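Dioxygenase (Pseudomonas brassicacearum, PDB 5V2D) probably cleaves the central double bond of lignin-derived stilbenes with dioxygen at a non-heme iron centre, and belongs to the carotenoid oxygenase family. Local coordinates at residues R102-D107 with L159-D164; N125-D130 with E260-G265; Q384-F389 with N418-L423. One frame throughout, in Å; residues are numbered along the deposited sequence. Where two conformers were deposited one is given.

Contact 1: residues R102-D107 with L159-D164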
ATOM      1  N   ARG A 102     -14.521 -10.055  -2.094  1.00 21.22           N
ATOM      2  CA  ARG A 102     -15.700  -9.369  -1.519  0.60 23.51           C
ATOM      3  C   ARG A 102     -15.369  -7.893  -1.218  1.00 21.27           C
ATOM      4  O   ARG A 102     -14.256  -7.577  -0.790  1.00 19.49           O
ATOM      5  CB  ARG A 102     -16.187 -10.002  -0.180  0.60 27.48           C
ATOM      6  CG  ARG A 102     -16.661 -11.448  -0.185  0.60 33.45           C
ATOM      7  CD  ARG A 102     -17.980 -11.620  -0.983  0.60 39.10           C
ATOM      8  NE  ARG A 102     -18.783 -12.854  -0.928  0.60 42.66           N
ATOM      9  CZ  ARG A 102     -18.751 -13.890  -1.786  0.60 46.83           C
ATOM     10  NH1 ARG A 102     -17.863 -13.983  -2.748  0.60 43.37           N
ATOM     11  NH2 ARG A 102     -19.615 -14.887  -1.639  0.60 49.91           N
ATOM     12  N   TYR A 103     -16.380  -7.056  -1.347  1.00 19.77           N
ATOM     13  CA  TYR A 103     -16.288  -5.663  -0.963  1.00 20.08           C
ATOM     14  C   TYR A 103     -16.286  -5.556   0.526  1.00 20.63           C
ATOM     15  O   TYR A 103     -17.010  -6.299   1.222  1.00 21.39           O
ATOM     16  CB  TYR A 103     -17.479  -4.852  -1.470  1.00 19.28           C
ATOM     17  CG  TYR A 103     -17.341  -4.264  -2.869  1.00 20.72           C
ATOM     18  CD1 TYR A 103     -18.229  -4.564  -3.848  1.00 19.36           C
ATOM     19  CD2 TYR A 103     -16.275  -3.405  -3.177  1.00 20.85           C
ATOM     20  CE1 TYR A 103     -18.125  -3.985  -5.096  1.00 20.55           C
ATOM     21  CE2 TYR A 103     -16.202  -2.819  -4.422  1.00 19.78           C
ATOM     22  CZ  TYR A 103     -17.124  -3.164  -5.396  1.00 19.26           C
ATOM     23  OH  TYR A 103     -16.976  -2.613  -6.654  1.00 20.87           O
ATOM     24  N   VAL A 104     -15.479  -4.646   1.040  1.00 20.92           N
ATOM     25  CA  VAL A 104     -15.657  -4.184   2.429  1.00 20.57           C
ATOM     26  C   VAL A 104     -16.987  -3.410   2.505  1.00 20.11           C
ATOM     27  O   VAL A 104     -17.193  -2.442   1.792  1.00 20.59           O
ATOM     28  CB  VAL A 104     -14.539  -3.247   2.908  1.00 21.82           C
ATOM     29  CG1 VAL A 104     -14.630  -3.025   4.384  1.00 22.83           C
ATOM     30  CG2 VAL A 104     -13.155  -3.883   2.672  1.00 23.51           C
ATOM     31  N   GLN A 105     -17.892  -3.840   3.371  1.00 20.37           N
ATOM     32  CA  GLN A 105     -19.202  -3.170   3.474  1.00 21.93           C
ATOM     33  C   GLN A 105     -19.086  -1.956   4.413  1.00 21.64           C
ATOM     34  O   GLN A 105     -19.698  -1.895   5.481  1.00 23.05           O
ATOM     35  CB  GLN A 105     -20.286  -4.134   3.895  1.00 25.95           C
ATOM     36  CG  GLN A 105     -20.397  -5.245   2.896  1.00 28.22           C
ATOM     37  CD  GLN A 105     -21.788  -5.738   2.672  1.00 35.03           C
ATOM     38  OE1 GLN A 105     -22.710  -5.457   3.450  1.00 36.23           O
ATOM     39  NE2 GLN A 105     -21.968  -6.490   1.595  1.00 35.41           N
ATOM     40  N   THR A 106     -18.365  -0.968   3.935  1.00 20.59           N
ATOM     41  CA  THR A 106     -18.227   0.309   4.594  1.00 21.47           C
ATOM     42  C   THR A 106     -19.565   1.047   4.626  1.00 20.42           C
ATOM     43  O   THR A 106     -20.424   0.829   3.779  1.00 21.57           O
ATOM     44  CB  THR A 106     -17.199   1.233   3.903  1.00 20.53           C
ATOM     45  OG1 THR A 106     -17.615   1.499   2.593  1.00 19.86           O
ATOM     46  CG2 THR A 106     -15.775   0.595   3.926  1.00 21.34           C
ATOM     47  N   ASP A 107     -19.691   1.989   5.548  1.00 20.70           N
ATOM     48  CA  ASP A 107     -20.879   2.826   5.544  1.00 22.20           C
ATOM     49  C   ASP A 107     -20.976   3.561   4.168  1.00 21.55           C
ATOM     50  O   ASP A 107     -22.048   3.744   3.659  1.00 20.16           O
ATOM     51  CB  ASP A 107     -20.860   3.903   6.599  1.00 23.52           C
ATOM     52  CG  ASP A 107     -20.839   3.383   8.020  1.00 25.98           C
ATOM     53  OD1 ASP A 107     -21.088   2.251   8.282  1.00 27.93           O
ATOM     54  OD2 ASP A 107     -20.640   4.207   8.959  1.00 28.26           O
ATOM     55  N   LEU A 159     -10.429   4.751  10.976  1.00 25.23           N
ATOM     56  CA  LEU A 159     -10.184   3.485  11.621  1.00 25.39           C
ATOM     57  C   LEU A 159     -10.442   2.370  10.611  1.00 24.72           C
ATOM     58  O   LEU A 159     -11.170   2.558   9.623  1.00 23.11           O
ATOM     59  CB  LEU A 159     -11.172   3.334  12.794  1.00 28.69           C
ATOM     60  CG  LEU A 159     -10.881   4.215  14.041  1.00 32.54           C
ATOM     61  CD1 LEU A 159     -12.069   4.084  14.989  1.00 34.69           C
ATOM     62  CD2 LEU A 159      -9.658   3.728  14.725  1.00 37.07           C
ATOM     63  N   PRO A 160      -9.851   1.208  10.826  1.00 25.39           N
ATOM     64  CA  PRO A 160      -9.981   0.112   9.891  1.00 25.89           C
ATOM     65  C   PRO A 160     -11.288  -0.589  10.039  1.00 26.28           C
ATOM     66  O   PRO A 160     -12.009  -0.331  11.005  1.00 25.69           O
ATOM     67  CB  PRO A 160      -8.830  -0.828  10.295  1.00 26.57           C
ATOM     68  CG  PRO A 160      -8.451  -0.455  11.677  1.00 25.83           C
ATOM     69  CD  PRO A 160      -8.914   0.915  11.946  1.00 25.93           C
ATOM     70  N   TRP A 161     -11.606  -1.451   9.067  1.00 24.12           N
ATOM     71  CA  TRP A 161     -12.810  -2.240   9.031  1.00 24.35           C
ATOM     72  C   TRP A 161     -12.417  -3.733   9.162  1.00 25.65           C
ATOM     73  O   TRP A 161     -11.469  -4.206   8.530  1.00 26.00           O
ATOM     74  CB  TRP A 161     -13.590  -1.988   7.725  1.00 24.32           C
ATOM     75  CG  TRP A 161     -14.329  -0.736   7.842  1.00 24.79           C
ATOM     76  CD1 TRP A 161     -13.810   0.513   7.931  1.00 25.91           C
ATOM     77  CD2 TRP A 161     -15.734  -0.607   8.059  1.00 25.81           C
ATOM     78  NE1 TRP A 161     -14.814   1.410   8.161  1.00 28.82           N
ATOM     79  CE2 TRP A 161     -16.004   0.751   8.254  1.00 25.84           C
ATOM     80  CE3 TRP A 161     -16.787  -1.504   8.083  1.00 25.44           C
ATOM     81  CZ2 TRP A 161     -17.302   1.224   8.450  1.00 26.27           C
ATOM     82  CZ3 TRP A 161     -18.074  -1.038   8.278  1.00 26.46           C
ATOM     83  CH2 TRP A 161     -18.320   0.297   8.486  1.00 25.68           C
ATOM     84  N   ALA A 162     -13.089  -4.433  10.077  1.00 25.67           N
ATOM     85  CA  ALA A 162     -12.796  -5.844  10.280  1.00 27.39           C
ATOM     86  C   ALA A 162     -13.623  -6.720   9.383  1.00 25.48           C
ATOM     87  O   ALA A 162     -14.796  -6.418   9.109  1.00 27.12           O
ATOM     88  CB  ALA A 162     -12.978  -6.200  11.751  1.00 27.73           C
ATOM     89  N   MET A 163     -12.976  -7.786   8.933  1.00 24.67           N
ATOM     90  CA  MET A 163     -13.569  -8.818   8.166  1.00 25.56           C
ATOM     91  C   MET A 163     -13.261 -10.207   8.713  1.00 27.19           C
ATOM     92  O   MET A 163     -12.215 -10.449   9.328  1.00 26.79           O
ATOM     93  CB  MET A 163     -13.086  -8.689   6.733  1.00 26.30           C
ATOM     94  CG  MET A 163     -13.354  -7.282   6.111  1.00 29.42           C
ATOM     95  SD  MET A 163     -12.516  -7.298   4.489  1.00 33.98           S
ATOM     96  CE  MET A 163     -13.907  -7.706   3.408  1.00 31.67           C
ATOM     97  N   ASP A 164     -14.163 -11.143   8.418  1.00 26.19           N
ATOM     98  CA  ASP A 164     -13.961 -12.538   8.842  1.00 29.47           C
ATOM     99  C   ASP A 164     -12.804 -13.115   7.997  1.00 27.96           C
ATOM    100  O   ASP A 164     -12.808 -13.007   6.733  1.00 25.72           O
ATOM    101  CB  ASP A 164     -15.238 -13.334   8.624  1.00 29.95           C
ATOM    102  CG  ASP A 164     -15.099 -14.775   9.045  1.00 34.32           C
ATOM    103  OD1 ASP A 164     -14.407 -15.604   8.419  1.00 29.55           O
ATOM    104  OD2 ASP A 164     -15.721 -15.110  10.031  1.00 38.68           O
TER
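W161 and V104 bring strand 161-163, in a four-stranded antiparallel sheet consistent with a blade of the family's beta-propeller, against the turn that runs from strand 96-103 into helix 107-115. The two backbones stay apart, the nearest CA atoms, those of V104 and W161, lying 7.4 Å from each other; the side chains of V104, W161 and M163 bridge most of the interval, with the backbone of Q105 and T106 against the indole. The tight part is the indole. T106 sets its backbone CH over one face of the six-membered ring, with CA 3.9 Å from the ring centroid and 11° off the normal, a CH-pi contact. Q105 O approaches the same ring obliquely, 3.3 Å from W161 CZ3. At the root of the side chain V104 CG1 rests 3.6 Å from W161 CB. V104 divides its two methyls between two partners: with CG1 anti to the backbone N (chi1 -169°), CG2 is left for the sulfur of M163, 3.9 Å from SD. The bent end of the methionine carries CE on to Y103 O, 4.0 Å away.

The looser side lies at the two ends of 102-107. The carboxylate of the exposed D107 stands at the edge of the indole, OD1 3.4 Å from W161 CH2, with carboxylate and ring planes 85° apart. R102 reaches M163 through its carbonyl, while its guanidinium leads away. T106 turns its hydroxyl to cap L109 N in helix 107-115, and Q105 N bonds T170 OG1 on the next strand of the sheet.

Between these two segments the join rests on dispersion and CH-pi contacts, and the carboxylate at the ring's hydrogen-bearing rim is likely to add a weak electrostatic attraction.

Contact 2: residues N125-D130 with E260-G265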
ATOM      1  N   ASN A 125     -11.997  14.593   0.530  1.00 25.92           N
ATOM      2  CA  ASN A 125     -12.580  15.899   0.735  1.00 27.99           C
ATOM      3  C   ASN A 125     -14.101  15.731   0.839  1.00 26.42           C
ATOM      4  O   ASN A 125     -14.865  15.856  -0.160  1.00 28.38           O
ATOM      5  CB  ASN A 125     -12.135  16.879  -0.374  1.00 29.82           C
ATOM      6  CG  ASN A 125     -12.683  18.298  -0.131  1.00 30.19           C
ATOM      7  OD1 ASN A 125     -13.475  18.472   0.814  1.00 29.82           O
ATOM      8  ND2 ASN A 125     -12.314  19.291  -0.973  1.00 30.60           N
ATOM      9  N   ALA A 126     -14.511  15.470   2.056  1.00 26.56           N
ATOM     10  CA  ALA A 126     -15.955  15.217   2.298  1.00 28.41           C
ATOM     11  C   ALA A 126     -16.821  16.472   2.093  1.00 31.33           C
ATOM     12  O   ALA A 126     -18.018  16.356   1.863  1.00 29.55           O
ATOM     13  CB  ALA A 126     -16.166  14.659   3.707  1.00 30.69           C
ATOM     14  N   PHE A 127     -16.236  17.669   2.088  1.00 30.34           N
ATOM     15  CA  PHE A 127     -17.037  18.852   1.719  1.00 30.93           C
ATOM     16  C   PHE A 127     -17.595  18.781   0.326  1.00 32.74           C
ATOM     17  O   PHE A 127     -18.488  19.526   0.057  1.00 31.60           O
ATOM     18  CB  PHE A 127     -16.228  20.179   1.878  1.00 34.29           C
ATOM     19  CG  PHE A 127     -15.672  20.365   3.261  1.00 33.18           C
ATOM     20  CD1 PHE A 127     -16.555  20.671   4.333  1.00 37.07           C
ATOM     21  CD2 PHE A 127     -14.299  20.186   3.542  1.00 35.35           C
ATOM     22  CE1 PHE A 127     -16.061  20.835   5.639  1.00 38.05           C
ATOM     23  CE2 PHE A 127     -13.832  20.316   4.852  1.00 35.28           C
ATOM     24  CZ  PHE A 127     -14.701  20.672   5.890  1.00 38.53           C
ATOM     25  N   THR A 128     -17.092  17.918  -0.567  1.00 27.71           N
ATOM     26  CA  THR A 128     -17.606  17.810  -1.913  1.00 27.72           C
ATOM     27  C   THR A 128     -18.521  16.616  -2.071  1.00 26.64           C
ATOM     28  O   THR A 128     -18.958  16.334  -3.189  1.00 23.87           O
ATOM     29  CB  THR A 128     -16.451  17.631  -2.896  1.00 28.46           C
ATOM     30  OG1 THR A 128     -15.716  16.411  -2.603  1.00 27.15           O
ATOM     31  CG2 THR A 128     -15.567  18.825  -2.800  1.00 27.86           C
ATOM     32  N   ASN A 129     -18.858  15.908  -0.965  1.00 23.72           N
ATOM     33  CA  ASN A 129     -19.775  14.787  -1.092  1.00 24.61           C
ATOM     34  C   ASN A 129     -21.219  15.245  -1.308  1.00 25.98           C
ATOM     35  O   ASN A 129     -21.579  16.303  -0.880  1.00 27.19           O
ATOM     36  CB  ASN A 129     -19.733  13.887   0.148  1.00 25.31           C
ATOM     37  CG  ASN A 129     -18.427  13.118   0.273  1.00 24.47           C
ATOM     38  OD1 ASN A 129     -17.642  13.080  -0.645  1.00 26.58           O
ATOM     39  ND2 ASN A 129     -18.186  12.541   1.432  1.00 26.62           N
ATOM     40  N   ASP A 130     -22.056  14.376  -1.828  1.00 27.64           N
ATOM     41  CA  ASP A 130     -23.542  14.565  -1.786  1.00 28.44           C
ATOM     42  C   ASP A 130     -23.949  14.503  -0.335  1.00 29.70           C
ATOM     43  O   ASP A 130     -23.359  13.807   0.489  1.00 24.25           O
ATOM     44  CB  ASP A 130     -24.138  13.403  -2.560  1.00 31.00           C
ATOM     45  CG  ASP A 130     -25.644  13.500  -2.768  1.00 34.04           C
ATOM     46  OD1 ASP A 130     -26.452  13.342  -1.831  1.00 36.35           O
ATOM     47  OD2 ASP A 130     -26.000  13.575  -3.956  1.00 37.09           O
ATOM     48  N   GLU A 260      -9.046  25.146   4.318  1.00 44.99           N
ATOM     49  CA  GLU A 260      -9.756  26.184   3.552  1.00 49.01           C
ATOM     50  C   GLU A 260      -9.800  25.835   2.102  1.00 41.24           C
ATOM     51  O   GLU A 260     -10.850  25.952   1.478  1.00 44.52           O
ATOM     52  CB  GLU A 260      -9.144  27.617   3.805  1.00 57.13           C
ATOM     53  CG  GLU A 260      -9.440  28.163   5.217  1.00 61.97           C
ATOM     54  CD  GLU A 260     -10.957  28.176   5.558  1.00 70.63           C
ATOM     55  OE1 GLU A 260     -11.774  28.742   4.743  1.00 76.38           O
ATOM     56  OE2 GLU A 260     -11.360  27.613   6.621  1.00 69.39           O
ATOM     57  N   ARG A 261      -8.680  25.372   1.545  1.00 42.47           N
ATOM     58  CA  ARG A 261      -8.655  24.926   0.151  1.00 39.36           C
ATOM     59  C   ARG A 261      -9.711  23.815  -0.053  1.00 39.25           C
ATOM     60  O   ARG A 261     -10.406  23.777  -1.058  1.00 38.50           O
ATOM     61  CB  ARG A 261      -7.256  24.424  -0.241  1.00 39.89           C
ATOM     62  CG  ARG A 261      -7.180  23.741  -1.604  1.00 40.30           C
ATOM     63  CD  ARG A 261      -5.756  23.299  -1.956  1.00 41.75           C
ATOM     64  NE  ARG A 261      -5.277  22.201  -1.093  1.00 40.16           N
ATOM     65  CZ  ARG A 261      -4.202  22.233  -0.315  1.00 41.05           C
ATOM     66  NH1 ARG A 261      -3.413  23.292  -0.257  1.00 40.10           N
ATOM     67  NH2 ARG A 261      -3.890  21.129   0.438  1.00 38.74           N
ATOM     68  N   MET A 262      -9.773  22.878   0.896  1.00 37.91           N
ATOM     69  CA  MET A 262     -10.749  21.793   0.826  1.00 38.75           C
ATOM     70  C   MET A 262     -12.208  22.299   0.896  1.00 37.77           C
ATOM     71  O   MET A 262     -13.044  21.814   0.144  1.00 36.85           O
ATOM     72  CB  MET A 262     -10.526  20.759   1.953  1.00 35.53           C
ATOM     73  CG  MET A 262      -9.209  19.959   1.864  1.00 37.82           C
ATOM     74  SD  MET A 262      -8.857  19.089   3.468  1.00 40.48           S
ATOM     75  CE  MET A 262     -10.353  18.095   3.569  1.00 37.76           C
ATOM     76  N   LYS A 263     -12.492  23.232   1.798  1.00 39.17           N
ATOM     77  CA  LYS A 263     -13.842  23.846   1.864  1.00 45.40           C
ATOM     78  C   LYS A 263     -14.235  24.481   0.556  1.00 42.92           C
ATOM     79  O   LYS A 263     -15.386  24.470   0.222  1.00 49.21           O
ATOM     80  CB  LYS A 263     -13.953  24.861   2.958  1.00 47.49           C
ATOM     81  CG  LYS A 263     -14.188  24.173   4.269  1.00 52.63           C
ATOM     82  CD  LYS A 263     -14.196  25.179   5.445  1.00 57.74           C
ATOM     83  CE  LYS A 263     -14.723  24.530   6.712  1.00 57.84           C
ATOM     84  NZ  LYS A 263     -14.012  25.054   7.919  1.00 62.31           N
ATOM     85  N   ASN A 264     -13.259  24.960  -0.206  1.00 43.85           N
ATOM     86  CA  ASN A 264     -13.486  25.502  -1.552  1.00 45.41           C
ATOM     87  C   ASN A 264     -13.442  24.497  -2.657  1.00 45.83           C
ATOM     88  O   ASN A 264     -13.406  24.892  -3.850  1.00 43.43           O
ATOM     89  CB  ASN A 264     -12.518  26.655  -1.827  1.00 48.02           C
ATOM     90  CG  ASN A 264     -12.832  27.861  -0.926  1.00 51.24           C
ATOM     91  OD1 ASN A 264     -13.975  28.296  -0.869  1.00 63.78           O
ATOM     92  ND2 ASN A 264     -11.872  28.320  -0.155  1.00 55.97           N
ATOM     93  N   GLY A 265     -13.424  23.184  -2.320  1.00 39.04           N
ATOM     94  CA  GLY A 265     -13.549  22.186  -3.349  1.00 35.27           C
ATOM     95  C   GLY A 265     -12.242  21.643  -3.850  1.00 35.98           C
ATOM     96  O   GLY A 265     -12.247  20.759  -4.728  1.00 37.85           O
TER
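N125, F127 and T128, in and just before the 3-10 turn 126-128 of the long loop between helix 107-115 and strand 143-147, run beside the end of helix 259-263, CA of F127 5.9 Å from CA of K263, where G265 at positive phi closes a Schellman motif. N125 reaches across to the last turn: its ND2 gives a hydrogen bond to M262 O, 2.9 Å and 154° at the hydrogen, with the acceptor close to the amide plane. G265 N shares that carbonyl and ND2 also bonds G266 O, so one amide nitrogen holds a carbonyl of the last turn and one just past the Schellman glycine. N125 CG is anti to the backbone N (chi1 -177°), extending the amide toward the helix, while OD1 accepts a weak bond from F127 N. F127 lays one ring face under K263, whose CG stands 3.8 Å from the centroid, a CH-pi contact. T128 CG2 packs on G265 CA, and T128 OG1 bonds N125 O at 2.6 Å. Shortened to an alanine, N125 would offer no amide, and M262 O, G266 O and F127 N would probably lose this partner. The N125 amide probably offsets some of the partial negative charge at this helix's carbonyl end.

Contact 3: residues Q384-F389 with N418-L423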
ATOM      1  N   GLN A 384      18.079  -6.362  11.556  1.00 32.12           N
ATOM      2  CA  GLN A 384      19.124  -6.426  10.549  1.00 34.42           C
ATOM      3  C   GLN A 384      18.722  -7.503   9.532  1.00 31.36           C
ATOM      4  O   GLN A 384      18.188  -8.580   9.863  1.00 32.18           O
ATOM      5  CB  GLN A 384      20.490  -6.828  11.230  1.00 44.64           C
ATOM      6  CG  GLN A 384      21.794  -6.056  10.980  1.00 57.26           C
ATOM      7  CD  GLN A 384      22.067  -5.546   9.554  1.00 64.03           C
ATOM      8  OE1 GLN A 384      21.252  -5.544   8.583  1.00 72.98           O
ATOM      9  NE2 GLN A 384      23.209  -4.890   9.499  1.00 68.83           N
ATOM     10  N   TYR A 385      18.958  -7.235   8.283  1.00 30.16           N
ATOM     11  CA  TYR A 385      18.432  -8.044   7.216  1.00 31.26           C
ATOM     12  C   TYR A 385      19.295  -7.830   6.011  1.00 31.75           C
ATOM     13  O   TYR A 385      20.024  -6.865   5.970  1.00 35.40           O
ATOM     14  CB  TYR A 385      16.947  -7.668   6.927  1.00 31.02           C
ATOM     15  CG  TYR A 385      16.767  -6.494   6.023  1.00 27.84           C
ATOM     16  CD1 TYR A 385      16.152  -6.640   4.813  1.00 30.20           C
ATOM     17  CD2 TYR A 385      17.190  -5.193   6.402  1.00 29.02           C
ATOM     18  CE1 TYR A 385      15.973  -5.542   3.954  1.00 30.22           C
ATOM     19  CE2 TYR A 385      17.042  -4.109   5.561  1.00 29.45           C
ATOM     20  CZ  TYR A 385      16.423  -4.284   4.348  1.00 30.91           C
ATOM     21  OH  TYR A 385      16.273  -3.283   3.451  1.00 34.02           O
ATOM     22  N   ALA A 386      19.163  -8.715   5.021  1.00 31.16           N
ATOM     23  CA  ALA A 386      19.991  -8.674   3.829  1.00 32.17           C
ATOM     24  C   ALA A 386      19.310  -8.899   2.491  1.00 32.87           C
ATOM     25  O   ALA A 386      19.999  -9.009   1.470  1.00 32.50           O
ATOM     26  CB  ALA A 386      21.151  -9.687   3.969  1.00 36.38           C
ATOM     27  N   HIS A 387      17.978  -9.017   2.502  1.00 27.79           N
ATOM     28  CA  HIS A 387      17.237  -9.323   1.283  1.00 29.29           C
ATOM     29  C   HIS A 387      15.948  -8.518   1.142  1.00 26.73           C
ATOM     30  O   HIS A 387      15.303  -8.258   2.119  1.00 28.59           O
ATOM     31  CB  HIS A 387      16.853 -10.801   1.313  1.00 30.21           C
ATOM     32  CG  HIS A 387      18.031 -11.719   1.357  1.00 30.75           C
ATOM     33  ND1 HIS A 387      18.615 -12.203   0.202  1.00 31.99           N
ATOM     34  CD2 HIS A 387      18.743 -12.225   2.405  1.00 33.74           C
ATOM     35  CE1 HIS A 387      19.710 -12.871   0.540  1.00 34.92           C
ATOM     36  NE2 HIS A 387      19.764 -12.969   1.869  1.00 31.10           N
ATOM     37  N   GLY A 388      15.593  -8.174  -0.075  1.00 28.35           N
ATOM     38  CA  GLY A 388      14.268  -7.550  -0.352  1.00 32.01           C
ATOM     39  C   GLY A 388      13.754  -7.971  -1.716  1.00 31.76           C
ATOM     40  O   GLY A 388      14.557  -8.380  -2.585  1.00 28.55           O
ATOM     41  N   PHE A 389      12.443  -8.025  -1.842  1.00 26.13           N
ATOM     42  CA  PHE A 389      11.787  -8.287  -3.059  1.00 27.59           C
ATOM     43  C   PHE A 389      11.142  -6.973  -3.488  1.00 27.56           C
ATOM     44  O   PHE A 389      10.687  -6.193  -2.648  1.00 28.16           O
ATOM     45  CB  PHE A 389      10.787  -9.416  -2.864  1.00 27.84           C
ATOM     46  CG  PHE A 389      11.393 -10.699  -2.391  1.00 26.86           C
ATOM     47  CD1 PHE A 389      11.361 -11.054  -1.071  1.00 28.70           C
ATOM     48  CD2 PHE A 389      12.094 -11.504  -3.282  1.00 28.53           C
ATOM     49  CE1 PHE A 389      11.895 -12.280  -0.625  1.00 29.14           C
ATOM     50  CE2 PHE A 389      12.735 -12.668  -2.831  1.00 27.17           C
ATOM     51  CZ  PHE A 389      12.634 -13.102  -1.506  1.00 26.88           C
ATOM     52  N   ASN A 418      19.773  -8.752  -3.229  1.00 31.14           N
ATOM     53  CA  ASN A 418      20.700  -9.177  -2.164  1.00 29.83           C
ATOM     54  C   ASN A 418      21.466  -7.938  -1.694  1.00 33.02           C
ATOM     55  O   ASN A 418      22.321  -7.408  -2.453  1.00 33.40           O
ATOM     56  CB  ASN A 418      21.679 -10.224  -2.711  1.00 32.87           C
ATOM     57  CG  ASN A 418      22.591 -10.798  -1.655  1.00 33.16           C
ATOM     58  OD1 ASN A 418      22.955 -10.122  -0.669  1.00 33.67           O
ATOM     59  ND2 ASN A 418      23.078 -11.940  -1.904  1.00 32.52           N
ATOM     60  N   LEU A 419      21.177  -7.454  -0.498  1.00 33.48           N
ATOM     61  CA  LEU A 419      21.870  -6.275   0.036  1.00 35.55           C
ATOM     62  C   LEU A 419      23.364  -6.490   0.381  1.00 39.36           C
ATOM     63  O   LEU A 419      24.109  -5.546   0.486  1.00 37.36           O
ATOM     64  CB  LEU A 419      21.155  -5.744   1.268  1.00 36.39           C
ATOM     65  CG  LEU A 419      19.785  -5.123   0.959  1.00 40.95           C
ATOM     66  CD1 LEU A 419      19.128  -4.593   2.198  1.00 44.83           C
ATOM     67  CD2 LEU A 419      19.872  -4.043  -0.089  1.00 43.48           C
ATOM     68  N   LYS A 420      23.773  -7.711   0.603  1.00 41.73           N
ATOM     69  CA  LYS A 420      25.190  -7.994   0.898  1.00 45.24           C
ATOM     70  C   LYS A 420      26.024  -7.844  -0.358  1.00 44.27           C
ATOM     71  O   LYS A 420      27.098  -7.284  -0.289  1.00 42.43           O
ATOM     72  CB  LYS A 420      25.396  -9.406   1.394  1.00 47.91           C
ATOM     73  CG  LYS A 420      24.999  -9.700   2.806  1.00 53.85           C
ATOM     74  CD  LYS A 420      25.649 -11.076   3.129  1.00 55.33           C
ATOM     75  CE  LYS A 420      24.785 -12.002   3.961  1.00 57.86           C
ATOM     76  NZ  LYS A 420      24.781 -11.416   5.351  1.00 65.36           N
ATOM     77  N   THR A 421      25.591  -8.344  -1.496  1.00 43.09           N
ATOM     78  CA  THR A 421      26.374  -8.234  -2.715  1.00 40.50           C
ATOM     79  C   THR A 421      25.929  -7.063  -3.559  1.00 42.20           C
ATOM     80  O   THR A 421      26.642  -6.665  -4.462  1.00 35.78           O
ATOM     81  CB  THR A 421      26.292  -9.493  -3.552  1.00 44.90           C
ATOM     82  OG1 THR A 421      24.927  -9.718  -3.912  1.00 39.80           O
ATOM     83  CG2 THR A 421      26.806 -10.686  -2.760  1.00 47.78           C
ATOM     84  N   GLY A 422      24.739  -6.521  -3.292  1.00 39.66           N
ATOM     85  CA  GLY A 422      24.155  -5.501  -4.189  1.00 37.82           C
ATOM     86  C   GLY A 422      23.632  -6.022  -5.522  1.00 37.49           C
ATOM     87  O   GLY A 422      23.232  -5.254  -6.341  1.00 39.92           O
ATOM     88  N   LEU A 423      23.617  -7.318  -5.736  1.00 36.60           N
ATOM     89  CA  LEU A 423      23.127  -7.899  -6.989  1.00 37.70           C
ATOM     90  C   LEU A 423      21.583  -8.206  -6.940  1.00 34.67           C
ATOM     91  O   LEU A 423      21.066  -8.570  -5.880  1.00 33.67           O
ATOM     92  CB  LEU A 423      23.817  -9.222  -7.288  1.00 38.95           C
ATOM     93  CG  LEU A 423      25.373  -9.104  -7.455  1.00 48.33           C
ATOM     94  CD1 LEU A 423      25.888 -10.545  -7.687  1.00 46.20           C
ATOM     95  CD2 LEU A 423      25.875  -8.088  -8.523  1.00 47.89           C
TER
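An Asx turn at N418 opens the connection between strands 413-418 and 424-427, neighbours in a four-stranded antiparallel sheet that fits one blade of the beta-propeller of this family, and against it runs the start of strand 387-392. H387 and N418 form an antiparallel non-hydrogen-bonded pair, their CA atoms 4.9 Å apart. One step further the backbones are tied: L419 N donates to A386 O over 2.8 Å, at 150° on the hydrogen, approaching from above the carbonyl plane rather than along a lone pair. The side chains of H387 and N418 lie alongside each other on the same face of the sheet, ring and amide planes 40° apart, with H387 CE1 4.2 Å from N418 CG. The imidazole's polar partner is H416, which receives or gives a bond at ND1 of H387.

N418 turns its amide oxygen back on its own loop. There OD1 accepts from K420 N at 2.8 Å and, from well above the carbonyl plane, from T421 N at 3.3 Å, two bonds that restrict the amide's rotation. The resulting bend presents L419 and K420 to the other segment. L419 CB lies 3.5 Å from A386 O, and L419 CD1 meets the phenol end of Y385 obliquely, 3.5 Å from CZ. A chi1 of 84°, with CG between the backbone N and the carbonyl carbon, turns that phenol end toward L419. R349 of strand 345-353 also touches both Y385 and L419. A386 CB packs on CG of the solvent-exposed K420.

One backbone bond just past the strand ends is thus backed by an asparagine that folds the turn and by a leucine methyl set against a phenol whose hydroxyl is satisfied by D318 of strand 314-322, in the sheet that precedes this one along the chain.

How the contacts relate
From the N terminus, the end of strand 96-103 and the turn after it (102-107) are joined by contact 1 to strand 161-163, closing a loop of 51 residues that includes helix 107-115. Within that loop, 125-130, after helix 107-115, pairs in contact 2 with the end of helix 259-263, 129 residues later; contacts 1 and 2 therefore cross. Their nearest atoms are about 10 Å apart, without touching. Contact 3 opens only after both are closed and spans just 28 residues, within one sheet, 371-427. It lies on the opposite side of the chain's centre, its own centre about 36 Å from that of contact 1 and 45 Å from that of contact 2.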